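Long-range contact in 432aa long hypothetical deoxyribodipyrimidine photolyase (Sulfolobus tokodaii, PDB 2E0I), which probably repairs cyclobutane pyrimidine dimers in DNA by light-driven electron transfer from FAD, with a second FAD as a likely light-harvesting cofactor: residues W274-K285 and L323-F334. Residues are numbered along the deposited sequence; the frame is centred on the assembly and turned at random.
Sequences WENNESYFEAWK and LFVDWRWGERYF. With FAD (flavin-adenine dinucleotide), chain E.
The loop before helix 278-285 lies against the turn that opens helix 327-334, N276 opposite V325, and from there the two helices run on side by side, their axes 11.9 Å apart at closest and inclined at 32°. Two hydrogen bonds clamp the turn onto N276: its N gives to F324 O, and its OD1 takes a nearly straight bond (174°) from D326 N at 2.8 Å, in the carbonyl plane. The same amide lies almost flat over one face of the W329 indole, so this one side chain both accepts a bond and stacks on a ring. With CG anti to its carbonyl carbon (chi1 -54°), W274 spreads its indole over D326, whose CA sits 3.4 Å from W274 CD2 and whose carboxylate stacks parallel to the ring, while CZ2 reaches W327 CD1 and CE3 meets F324 CE1 in an aromatic cluster. With an alanine here, the space between F324 and W327 would probably be left open and the D326 carboxylate, which N-caps helix 327-334 through R328 N and pairs with R328 NH1, would lose its stacked cover. These contacts belong to the all-helical FAD-binding domain of the photolyase fold. Further along, W329 turns its edge to the face of F281, W329 CE3 lying 3.5 Å from F281 CD2, and K285 lays its aliphatic chain over the Y333 ring, CG 3.5 Å from the centroid, while Y333 OH bonds to N302. W284 CZ3 packs on Y333 CD2, and its CH2 touches F334 CE1; F334 in turn meets the flavin methyl C7M through CE2 at 3.8 Å.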
ATOM      1  N   TRP A 274       0.955  26.245  -0.916  1.00 45.29           N
ATOM      2  CA  TRP A 274      -0.179  25.567  -0.320  1.00 44.46           C
ATOM      3  C   TRP A 274      -0.744  26.410   0.814  1.00 44.87           C
ATOM      4  O   TRP A 274      -0.012  26.836   1.703  1.00 45.67           O
ATOM      5  CB  TRP A 274       0.251  24.201   0.215  1.00 42.89           C
ATOM      6  CG  TRP A 274       0.924  23.339  -0.814  1.00 40.43           C
ATOM      7  CD1 TRP A 274       2.259  23.130  -0.961  1.00 38.98           C
ATOM      8  CD2 TRP A 274       0.286  22.609  -1.866  1.00 39.24           C
ATOM      9  NE1 TRP A 274       2.497  22.318  -2.038  1.00 38.48           N
ATOM     10  CE2 TRP A 274       1.301  21.984  -2.614  1.00 38.49           C
ATOM     11  CE3 TRP A 274      -1.048  22.425  -2.249  1.00 39.37           C
ATOM     12  CZ2 TRP A 274       1.030  21.186  -3.725  1.00 39.16           C
ATOM     13  CZ3 TRP A 274      -1.320  21.631  -3.352  1.00 39.79           C
ATOM     14  CH2 TRP A 274      -0.284  21.022  -4.078  1.00 39.45           C
ATOM     15  N   GLU A 275      -2.047  26.656   0.779  1.00 44.63           N
ATOM     16  CA  GLU A 275      -2.694  27.441   1.812  1.00 44.92           C
ATOM     17  C   GLU A 275      -2.570  26.738   3.167  1.00 44.77           C
ATOM     18  O   GLU A 275      -2.573  27.386   4.210  1.00 44.72           O
ATOM     19  CB  GLU A 275      -4.161  27.623   1.456  1.00 46.74           C
ATOM     20  CG  GLU A 275      -4.951  28.468   2.432  1.00 50.00           C
ATOM     21  CD  GLU A 275      -6.366  27.964   2.594  1.00 51.55           C
ATOM     22  OE1 GLU A 275      -6.527  26.881   3.190  1.00 55.24           O
ATOM     23  OE2 GLU A 275      -7.310  28.628   2.118  1.00 52.93           O
ATOM     24  N   ASN A 276      -2.457  25.411   3.131  1.00 44.82           N
ATOM     25  CA  ASN A 276      -2.338  24.562   4.324  1.00 44.24           C
ATOM     26  C   ASN A 276      -3.086  25.010   5.567  1.00 44.04           C
ATOM     27  O   ASN A 276      -2.514  25.040   6.654  1.00 44.57           O
ATOM     28  CB  ASN A 276      -0.869  24.352   4.704  1.00 43.60           C
ATOM     29  CG  ASN A 276      -0.147  23.422   3.758  1.00 43.22           C
ATOM     30  OD1 ASN A 276      -0.743  22.507   3.193  1.00 43.35           O
ATOM     31  ND2 ASN A 276       1.148  23.636   3.596  1.00 43.18           N
ATOM     32  N   ASN A 277      -4.359  25.344   5.423  1.00 44.10           N
ATOM     33  CA  ASN A 277      -5.139  25.774   6.573  1.00 45.25           C
ATOM     34  C   ASN A 277      -5.397  24.599   7.522  1.00 45.37           C
ATOM     35  O   ASN A 277      -6.323  23.819   7.316  1.00 45.37           O
ATOM     36  CB  ASN A 277      -6.464  26.386   6.114  1.00 45.94           C
ATOM     37  CG  ASN A 277      -7.426  26.593   7.255  1.00 47.22           C
ATOM     38  OD1 ASN A 277      -7.053  27.102   8.309  1.00 50.30           O
ATOM     39  ND2 ASN A 277      -8.671  26.198   7.057  1.00 48.93           N
ATOM     40  N   GLU A 278      -4.577  24.491   8.564  1.00 46.08           N
ATOM     41  CA  GLU A 278      -4.681  23.410   9.550  1.00 46.84           C
ATOM     42  C   GLU A 278      -6.102  23.093  10.009  1.00 44.73           C
ATOM     43  O   GLU A 278      -6.389  22.003  10.491  1.00 42.68           O
ATOM     44  CB  GLU A 278      -3.808  23.743  10.759  1.00 49.69           C
ATOM     45  CG  GLU A 278      -2.705  22.725  11.019  1.00 55.31           C
ATOM     46  CD  GLU A 278      -1.435  23.365  11.579  1.00 58.67           C
ATOM     47  OE1 GLU A 278      -0.733  24.069  10.813  1.00 59.42           O
ATOM     48  OE2 GLU A 278      -1.146  23.166  12.785  1.00 59.77           O
ATOM     49  N   SER A 279      -6.991  24.056   9.845  1.00 44.60           N
ATOM     50  CA  SER A 279      -8.377  23.885  10.231  1.00 44.39           C
ATOM     51  C   SER A 279      -9.128  22.991   9.238  1.00 44.03           C
ATOM     52  O   SER A 279      -9.838  22.067   9.635  1.00 43.19           O
ATOM     53  CB  SER A 279      -9.045  25.250  10.310  1.00 45.25           C
ATOM     54  OG  SER A 279     -10.392  25.118  10.702  1.00 48.11           O
ATOM     55  N   TYR A 280      -8.987  23.276   7.946  1.00 43.46           N
ATOM     56  CA  TYR A 280      -9.643  22.468   6.925  1.00 42.32           C
ATOM     57  C   TYR A 280      -9.108  21.037   6.983  1.00 40.14           C
ATOM     58  O   TYR A 280      -9.868  20.078   6.934  1.00 39.81           O
ATOM     59  CB  TYR A 280      -9.377  23.021   5.521  1.00 44.32           C
ATOM     60  CG  TYR A 280      -9.934  24.394   5.230  1.00 45.97           C
ATOM     61  CD1 TYR A 280     -11.098  24.851   5.845  1.00 46.95           C
ATOM     62  CD2 TYR A 280      -9.324  25.215   4.282  1.00 46.96           C
ATOM     63  CE1 TYR A 280     -11.644  26.095   5.518  1.00 48.72           C
ATOM     64  CE2 TYR A 280      -9.863  26.455   3.947  1.00 48.99           C
ATOM     65  CZ  TYR A 280     -11.023  26.891   4.566  1.00 49.37           C
ATOM     66  OH  TYR A 280     -11.572  28.111   4.219  1.00 51.40           O
ATOM     67  N   PHE A 281      -7.789  20.914   7.075  1.00 37.25           N
ATOM     68  CA  PHE A 281      -7.128  19.621   7.141  1.00 35.22           C
ATOM     69  C   PHE A 281      -7.681  18.748   8.261  1.00 35.03           C
ATOM     70  O   PHE A 281      -7.843  17.538   8.103  1.00 33.27           O
ATOM     71  CB  PHE A 281      -5.626  19.814   7.357  1.00 33.57           C
ATOM     72  CG  PHE A 281      -4.853  18.526   7.411  1.00 31.08           C
ATOM     73  CD1 PHE A 281      -4.944  17.603   6.379  1.00 30.75           C
ATOM     74  CD2 PHE A 281      -4.042  18.235   8.490  1.00 29.51           C
ATOM     75  CE1 PHE A 281      -4.237  16.405   6.428  1.00 29.27           C
ATOM     76  CE2 PHE A 281      -3.333  17.044   8.543  1.00 28.58           C
ATOM     77  CZ  PHE A 281      -3.434  16.130   7.513  1.00 28.85           C
ATOM     78  N   GLU A 282      -7.956  19.368   9.401  1.00 35.17           N
ATOM     79  CA  GLU A 282      -8.478  18.646  10.547  1.00 34.91           C
ATOM     80  C   GLU A 282      -9.888  18.159  10.244  1.00 33.47           C
ATOM     81  O   GLU A 282     -10.279  17.062  10.654  1.00 32.21           O
ATOM     82  CB  GLU A 282      -8.484  19.554  11.766  1.00 38.26           C
ATOM     83  CG  GLU A 282      -8.615  18.808  13.077  1.00 46.92           C
ATOM     84  CD  GLU A 282      -7.271  18.374  13.655  1.00 51.60           C
ATOM     85  OE1 GLU A 282      -6.456  17.784  12.906  1.00 53.62           O
ATOM     86  OE2 GLU A 282      -7.036  18.619  14.868  1.00 54.27           O
ATOM     87  N   ALA A 283     -10.643  18.979   9.515  1.00 32.48           N
ATOM     88  CA  ALA A 283     -12.010  18.648   9.131  1.00 31.87           C
ATOM     89  C   ALA A 283     -12.004  17.482   8.143  1.00 32.33           C
ATOM     90  O   ALA A 283     -12.868  16.606   8.188  1.00 33.36           O
ATOM     91  CB  ALA A 283     -12.668  19.849   8.504  1.00 30.51           C
ATOM     92  N   TRP A 284     -11.017  17.479   7.252  1.00 31.84           N
ATOM     93  CA  TRP A 284     -10.864  16.434   6.246  1.00 31.15           C
ATOM     94  C   TRP A 284     -10.563  15.079   6.899  1.00 32.53           C
ATOM     95  O   TRP A 284     -11.150  14.066   6.535  1.00 32.87           O
ATOM     96  CB  TRP A 284      -9.731  16.819   5.293  1.00 29.02           C
ATOM     97  CG  TRP A 284      -9.436  15.827   4.216  1.00 27.03           C
ATOM     98  CD1 TRP A 284     -10.142  15.624   3.065  1.00 26.20           C
ATOM     99  CD2 TRP A 284      -8.341  14.911   4.181  1.00 26.51           C
ATOM    100  NE1 TRP A 284      -9.552  14.643   2.315  1.00 24.45           N
ATOM    101  CE2 TRP A 284      -8.442  14.185   2.975  1.00 25.71           C
ATOM    102  CE3 TRP A 284      -7.282  14.631   5.055  1.00 25.69           C
ATOM    103  CZ2 TRP A 284      -7.521  13.196   2.614  1.00 25.57           C
ATOM    104  CZ3 TRP A 284      -6.368  13.649   4.697  1.00 26.72           C
ATOM    105  CH2 TRP A 284      -6.493  12.942   3.485  1.00 26.27           C
ATOM    106  N   LYS A 285      -9.655  15.058   7.869  1.00 33.45           N
ATOM    107  CA  LYS A 285      -9.311  13.808   8.530  1.00 34.51           C
ATOM    108  C   LYS A 285     -10.474  13.242   9.323  1.00 36.52           C
ATOM    109  O   LYS A 285     -10.587  12.032   9.476  1.00 37.81           O
ATOM    110  CB  LYS A 285      -8.112  13.991   9.460  1.00 32.52           C
ATOM    111  CG  LYS A 285      -6.817  14.297   8.746  1.00 33.81           C
ATOM    112  CD  LYS A 285      -5.650  14.468   9.709  1.00 31.86           C
ATOM    113  CE  LYS A 285      -5.855  15.658  10.614  1.00 32.06           C
ATOM    114  NZ  LYS A 285      -4.744  15.816  11.587  1.00 32.17           N
ATOM    115  N   LEU A 323      -9.312  22.074  -0.759  1.00 30.72           N
ATOM    116  CA  LEU A 323      -8.972  22.654   0.539  1.00 30.66           C
ATOM    117  C   LEU A 323      -7.576  23.247   0.441  1.00 30.93           C
ATOM    118  O   LEU A 323      -7.068  23.845   1.392  1.00 32.41           O
ATOM    119  CB  LEU A 323      -9.018  21.589   1.646  1.00 29.13           C
ATOM    120  CG  LEU A 323     -10.362  20.902   1.918  1.00 27.89           C
ATOM    121  CD1 LEU A 323     -10.197  19.892   3.023  1.00 27.60           C
ATOM    122  CD2 LEU A 323     -11.410  21.927   2.303  1.00 27.92           C
ATOM    123  N   PHE A 324      -6.969  23.064  -0.728  1.00 30.73           N
ATOM    124  CA  PHE A 324      -5.632  23.561  -1.028  1.00 31.40           C
ATOM    125  C   PHE A 324      -4.586  23.228   0.060  1.00 31.21           C
ATOM    126  O   PHE A 324      -3.884  24.109   0.580  1.00 30.78           O
ATOM    127  CB  PHE A 324      -5.714  25.071  -1.293  1.00 33.29           C
ATOM    128  CG  PHE A 324      -4.529  25.632  -2.031  1.00 35.66           C
ATOM    129  CD1 PHE A 324      -3.912  24.910  -3.047  1.00 35.78           C
ATOM    130  CD2 PHE A 324      -4.041  26.907  -1.723  1.00 37.36           C
ATOM    131  CE1 PHE A 324      -2.825  25.446  -3.744  1.00 37.13           C
ATOM    132  CE2 PHE A 324      -2.952  27.454  -2.417  1.00 37.50           C
ATOM    133  CZ  PHE A 324      -2.345  26.723  -3.427  1.00 36.96           C
ATOM    134  N   VAL A 325      -4.497  21.940   0.396  1.00 29.79           N
ATOM    135  CA  VAL A 325      -3.540  21.449   1.385  1.00 28.48           C
ATOM    136  C   VAL A 325      -2.471  20.604   0.664  1.00 29.23           C
ATOM    137  O   VAL A 325      -2.781  19.805  -0.223  1.00 29.25           O
ATOM    138  CB  VAL A 325      -4.243  20.601   2.464  1.00 26.93           C
ATOM    139  CG1 VAL A 325      -3.215  19.992   3.395  1.00 26.15           C
ATOM    140  CG2 VAL A 325      -5.220  21.459   3.241  1.00 24.61           C
ATOM    141  N   ASP A 326      -1.212  20.799   1.036  1.00 28.80           N
ATOM    142  CA  ASP A 326      -0.102  20.084   0.416  1.00 28.67           C
ATOM    143  C   ASP A 326      -0.383  18.581   0.345  1.00 28.41           C
ATOM    144  O   ASP A 326      -0.763  17.971   1.343  1.00 28.18           O
ATOM    145  CB  ASP A 326       1.180  20.359   1.218  1.00 29.88           C
ATOM    146  CG  ASP A 326       2.435  19.860   0.526  1.00 29.51           C
ATOM    147  OD1 ASP A 326       3.531  20.182   1.016  1.00 29.55           O
ATOM    148  OD2 ASP A 326       2.335  19.149  -0.496  1.00 30.14           O
ATOM    149  N   TRP A 327      -0.196  17.985  -0.830  1.00 27.49           N
ATOM    150  CA  TRP A 327      -0.439  16.558  -0.986  1.00 26.94           C
ATOM    151  C   TRP A 327       0.407  15.687  -0.056  1.00 27.25           C
ATOM    152  O   TRP A 327       0.014  14.571   0.273  1.00 26.48           O
ATOM    153  CB  TRP A 327      -0.217  16.123  -2.436  1.00 26.87           C
ATOM    154  CG  TRP A 327       1.138  16.415  -2.977  1.00 26.99           C
ATOM    155  CD1 TRP A 327       1.511  17.513  -3.681  1.00 27.68           C
ATOM    156  CD2 TRP A 327       2.304  15.587  -2.873  1.00 27.41           C
ATOM    157  NE1 TRP A 327       2.838  17.425  -4.033  1.00 28.28           N
ATOM    158  CE2 TRP A 327       3.350  16.253  -3.548  1.00 28.03           C
ATOM    159  CE3 TRP A 327       2.566  14.347  -2.275  1.00 27.48           C
ATOM    160  CZ2 TRP A 327       4.641  15.721  -3.644  1.00 28.28           C
ATOM    161  CZ3 TRP A 327       3.849  13.815  -2.367  1.00 26.89           C
ATOM    162  CH2 TRP A 327       4.870  14.502  -3.048  1.00 28.97           C
ATOM    163  N   ARG A 328       1.564  16.190   0.368  1.00 28.54           N
ATOM    164  CA  ARG A 328       2.435  15.442   1.274  1.00 28.72           C
ATOM    165  C   ARG A 328       1.736  15.213   2.608  1.00 28.74           C
ATOM    166  O   ARG A 328       1.960  14.200   3.255  1.00 29.99           O
ATOM    167  CB  ARG A 328       3.746  16.188   1.515  1.00 29.63           C
ATOM    168  CG  ARG A 328       4.635  16.284   0.303  1.00 32.48           C
ATOM    169  CD  ARG A 328       5.862  17.102   0.615  1.00 37.52           C
ATOM    170  NE  ARG A 328       6.536  17.588  -0.597  1.00 43.97           N
ATOM    171  CZ  ARG A 328       6.008  18.433  -1.488  1.00 44.98           C
ATOM    172  NH1 ARG A 328       4.777  18.906  -1.324  1.00 46.29           N
ATOM    173  NH2 ARG A 328       6.720  18.818  -2.544  1.00 45.23           N
ATOM    174  N   TRP A 329       0.897  16.158   3.022  1.00 28.00           N
ATOM    175  CA  TRP A 329       0.154  16.028   4.273  1.00 26.88           C
ATOM    176  C   TRP A 329      -0.808  14.841   4.146  1.00 26.28           C
ATOM    177  O   TRP A 329      -0.895  13.976   5.027  1.00 25.78           O
ATOM    178  CB  TRP A 329      -0.650  17.305   4.544  1.00 28.65           C
ATOM    179  CG  TRP A 329       0.149  18.495   5.015  1.00 30.73           C
ATOM    180  CD1 TRP A 329       1.425  18.833   4.653  1.00 31.44           C
ATOM    181  CD2 TRP A 329      -0.306  19.535   5.890  1.00 31.55           C
ATOM    182  NE1 TRP A 329       1.792  20.019   5.250  1.00 31.18           N
ATOM    183  CE2 TRP A 329       0.749  20.471   6.014  1.00 32.22           C
ATOM    184  CE3 TRP A 329      -1.504  19.770   6.581  1.00 31.79           C
ATOM    185  CZ2 TRP A 329       0.639  21.624   6.801  1.00 32.01           C
ATOM    186  CZ3 TRP A 329      -1.613  20.919   7.364  1.00 32.41           C
ATOM    187  CH2 TRP A 329      -0.545  21.830   7.466  1.00 32.69           C
ATOM    188  N   GLY A 330      -1.534  14.816   3.034  1.00 25.08           N
ATOM    189  CA  GLY A 330      -2.483  13.750   2.790  1.00 23.14           C
ATOM    190  C   GLY A 330      -1.772  12.425   2.641  1.00 21.49           C
ATOM    191  O   GLY A 330      -2.241  11.411   3.136  1.00 20.63           O
ATOM    192  N   GLU A 331      -0.640  12.437   1.947  1.00 21.00           N
ATOM    193  CA  GLU A 331       0.151  11.228   1.746  1.00 20.67           C
ATOM    194  C   GLU A 331       0.472  10.600   3.090  1.00 19.80           C
ATOM    195  O   GLU A 331       0.265   9.404   3.286  1.00 17.21           O
ATOM    196  CB  GLU A 331       1.464  11.558   1.043  1.00 23.21           C
ATOM    197  CG  GLU A 331       2.380  10.359   0.885  1.00 27.41           C
ATOM    198  CD  GLU A 331       3.825  10.733   0.563  1.00 29.97           C
ATOM    199  OE1 GLU A 331       4.615   9.804   0.253  1.00 31.89           O
ATOM    200  OE2 GLU A 331       4.169  11.938   0.627  1.00 28.18           O
ATOM    201  N   ARG A 332       0.980  11.420   4.011  1.00 20.21           N
ATOM    202  CA  ARG A 332       1.338  10.944   5.338  1.00 21.24           C
ATOM    203  C   ARG A 332       0.126  10.482   6.131  1.00 20.51           C
ATOM    204  O   ARG A 332       0.176   9.459   6.819  1.00 20.80           O
ATOM    205  CB  ARG A 332       2.068  12.014   6.143  1.00 23.62           C
ATOM    206  CG  ARG A 332       3.061  11.402   7.123  1.00 29.83           C
ATOM    207  CD  ARG A 332       2.953  11.956   8.518  1.00 36.25           C
ATOM    208  NE  ARG A 332       3.238  13.381   8.584  1.00 44.11           N
ATOM    209  CZ  ARG A 332       3.040  14.164   9.648  1.00 47.66           C
ATOM    210  NH1 ARG A 332       2.545  13.682  10.790  1.00 47.73           N
ATOM    211  NH2 ARG A 332       3.332  15.456   9.555  1.00 50.18           N
ATOM    212  N   TYR A 333      -0.969  11.224   6.052  1.00 18.48           N
ATOM    213  CA  TYR A 333      -2.147  10.807   6.784  1.00 16.96           C
ATOM    214  C   TYR A 333      -2.608   9.416   6.326  1.00 17.75           C
ATOM    215  O   TYR A 333      -2.912   8.550   7.154  1.00 19.01           O
ATOM    216  CB  TYR A 333      -3.271  11.809   6.605  1.00 15.70           C
ATOM    217  CG  TYR A 333      -4.459  11.437   7.429  1.00 13.63           C
ATOM    218  CD1 TYR A 333      -4.391  11.459   8.820  1.00 12.93           C
ATOM    219  CD2 TYR A 333      -5.635  10.997   6.827  1.00 13.76           C
ATOM    220  CE1 TYR A 333      -5.463  11.046   9.592  1.00 13.64           C
ATOM    221  CE2 TYR A 333      -6.721  10.580   7.591  1.00 14.55           C
ATOM    222  CZ  TYR A 333      -6.623  10.608   8.972  1.00 15.64           C
ATOM    223  OH  TYR A 333      -7.687  10.191   9.727  1.00 17.89           O
ATOM    224  N   PHE A 334      -2.667   9.208   5.013  1.00 16.30           N
ATOM    225  CA  PHE A 334      -3.062   7.920   4.454  1.00 15.28           C
ATOM    226  C   PHE A 334      -2.127   6.821   4.923  1.00 14.24           C
ATOM    227  O   PHE A 334      -2.574   5.726   5.240  1.00 13.43           O
ATOM    228  CB  PHE A 334      -3.025   7.959   2.924  1.00 16.13           C
ATOM    229  CG  PHE A 334      -4.363   8.206   2.285  1.00 17.04           C
ATOM    230  CD1 PHE A 334      -5.354   8.935   2.949  1.00 16.32           C
ATOM    231  CD2 PHE A 334      -4.620   7.739   0.997  1.00 17.45           C
ATOM    232  CE1 PHE A 334      -6.571   9.195   2.346  1.00 15.70           C
ATOM    233  CE2 PHE A 334      -5.842   7.997   0.378  1.00 16.63           C
ATOM    234  CZ  PHE A 334      -6.819   8.728   1.058  1.00 17.00           C
TER
HETATM  235  PA  FAD E1100      -9.594  -3.250  -6.716  1.00 29.54           P
HETATM  236  O1A FAD E1100     -10.388  -4.450  -6.367  1.00 31.28           O
HETATM  237  O2A FAD E1100      -9.894  -2.328  -7.832  1.00 31.16           O
HETATM  238  O5B FAD E1100      -8.389  -4.072  -7.398  1.00 31.26           O
HETATM  239  C5B FAD E1100      -7.546  -3.488  -8.394  1.00 32.36           C
HETATM  240  C4B FAD E1100      -6.086  -3.857  -8.123  1.00 34.14           C
HETATM  241  O4B FAD E1100      -5.207  -3.271  -9.098  1.00 35.85           O
HETATM  242  C3B FAD E1100      -5.665  -3.311  -6.757  1.00 34.99           C
HETATM  243  O3B FAD E1100      -5.819  -4.347  -5.783  1.00 33.17           O
HETATM  244  C2B FAD E1100      -4.173  -3.086  -6.991  1.00 35.21           C
HETATM  245  O2B FAD E1100      -3.488  -4.340  -6.994  1.00 38.01           O
HETATM  246  C1B FAD E1100      -4.208  -2.502  -8.404  1.00 35.68           C
HETATM  247  N9A FAD E1100      -4.604  -1.073  -8.403  1.00 34.64           N
HETATM  248  C8A FAD E1100      -5.822  -0.578  -8.618  1.00 33.40           C
HETATM  249  N7A FAD E1100      -5.767   0.752  -8.632  1.00 33.44           N
HETATM  250  C5A FAD E1100      -4.504   1.111  -8.421  1.00 33.54           C
HETATM  251  C6A FAD E1100      -3.833   2.325  -8.323  1.00 32.04           C
HETATM  252  N6A FAD E1100      -4.478   3.476  -8.478  1.00 30.60           N
HETATM  253  N1A FAD E1100      -2.514   2.322  -8.078  1.00 31.20           N
HETATM  254  C2A FAD E1100      -1.839   1.194  -7.932  1.00 30.40           C
HETATM  255  N3A FAD E1100      -2.444   0.022  -8.024  1.00 30.27           N
HETATM  256  C4A FAD E1100      -3.762  -0.053  -8.266  1.00 33.30           C
HETATM  257  N1  FAD E1100      -2.856   1.079  -3.138  1.00 23.25           N
HETATM  258  C2  FAD E1100      -2.013   0.405  -2.245  1.00 24.48           C
HETATM  259  O2  FAD E1100      -1.875  -0.814  -2.312  1.00 25.23           O
HETATM  260  N3  FAD E1100      -1.361   1.115  -1.229  1.00 26.07           N
HETATM  261  C4  FAD E1100      -1.567   2.495  -1.111  1.00 24.57           C
HETATM  262  O4  FAD E1100      -0.950   3.128  -0.256  1.00 23.75           O
HETATM  263  C4X FAD E1100      -2.418   3.156  -1.991  1.00 24.01           C
HETATM  264  N5  FAD E1100      -2.680   4.518  -1.805  1.00 24.96           N
HETATM  265  C5X FAD E1100      -3.518   5.203  -2.694  1.00 24.55           C
HETATM  266  C6  FAD E1100      -3.750   6.560  -2.498  1.00 22.01           C
HETATM  267  C7  FAD E1100      -4.552   7.261  -3.393  1.00 23.91           C
HETATM  268  C7M FAD E1100      -4.764   8.760  -3.170  1.00 24.69           C
HETATM  269  C8  FAD E1100      -5.125   6.599  -4.477  1.00 22.82           C
HETATM  270  C8M FAD E1100      -5.989   7.348  -5.495  1.00 23.13           C
HETATM  271  C9  FAD E1100      -4.888   5.240  -4.664  1.00 23.48           C
HETATM  272  C9A FAD E1100      -4.079   4.531  -3.779  1.00 25.13           C
HETATM  273  N10 FAD E1100      -3.814   3.161  -3.968  1.00 24.65           N
HETATM  274  C10 FAD E1100      -3.063   2.459  -3.011  1.00 23.77           C
HETATM  275  C1' FAD E1100      -4.359   2.449  -5.152  1.00 22.81           C
HETATM  276  C2' FAD E1100      -5.729   1.778  -5.022  1.00 24.46           C
HETATM  277  O2' FAD E1100      -6.702   2.714  -4.549  1.00 24.04           O
HETATM  278  C3' FAD E1100      -5.698   0.546  -4.115  1.00 26.29           C
HETATM  279  O3' FAD E1100      -4.686  -0.353  -4.574  1.00 28.37           O
HETATM  280  C4' FAD E1100      -7.040  -0.188  -4.127  1.00 26.48           C
HETATM  281  O4' FAD E1100      -8.090   0.694  -3.721  1.00 26.67           O
HETATM  282  C5' FAD E1100      -7.011  -1.401  -3.194  1.00 27.16           C
HETATM  283  O5' FAD E1100      -8.295  -2.031  -3.126  1.00 28.99           O
HETATM  284  P   FAD E1100      -8.663  -3.299  -4.048  1.00 27.24           P
HETATM  285  O1P FAD E1100      -7.573  -4.292  -3.915  1.00 28.14           O
HETATM  286  O2P FAD E1100     -10.036  -3.716  -3.688  1.00 28.17           O
HETATM  287  O3P FAD E1100      -8.639  -2.692  -5.542  1.00 30.28           O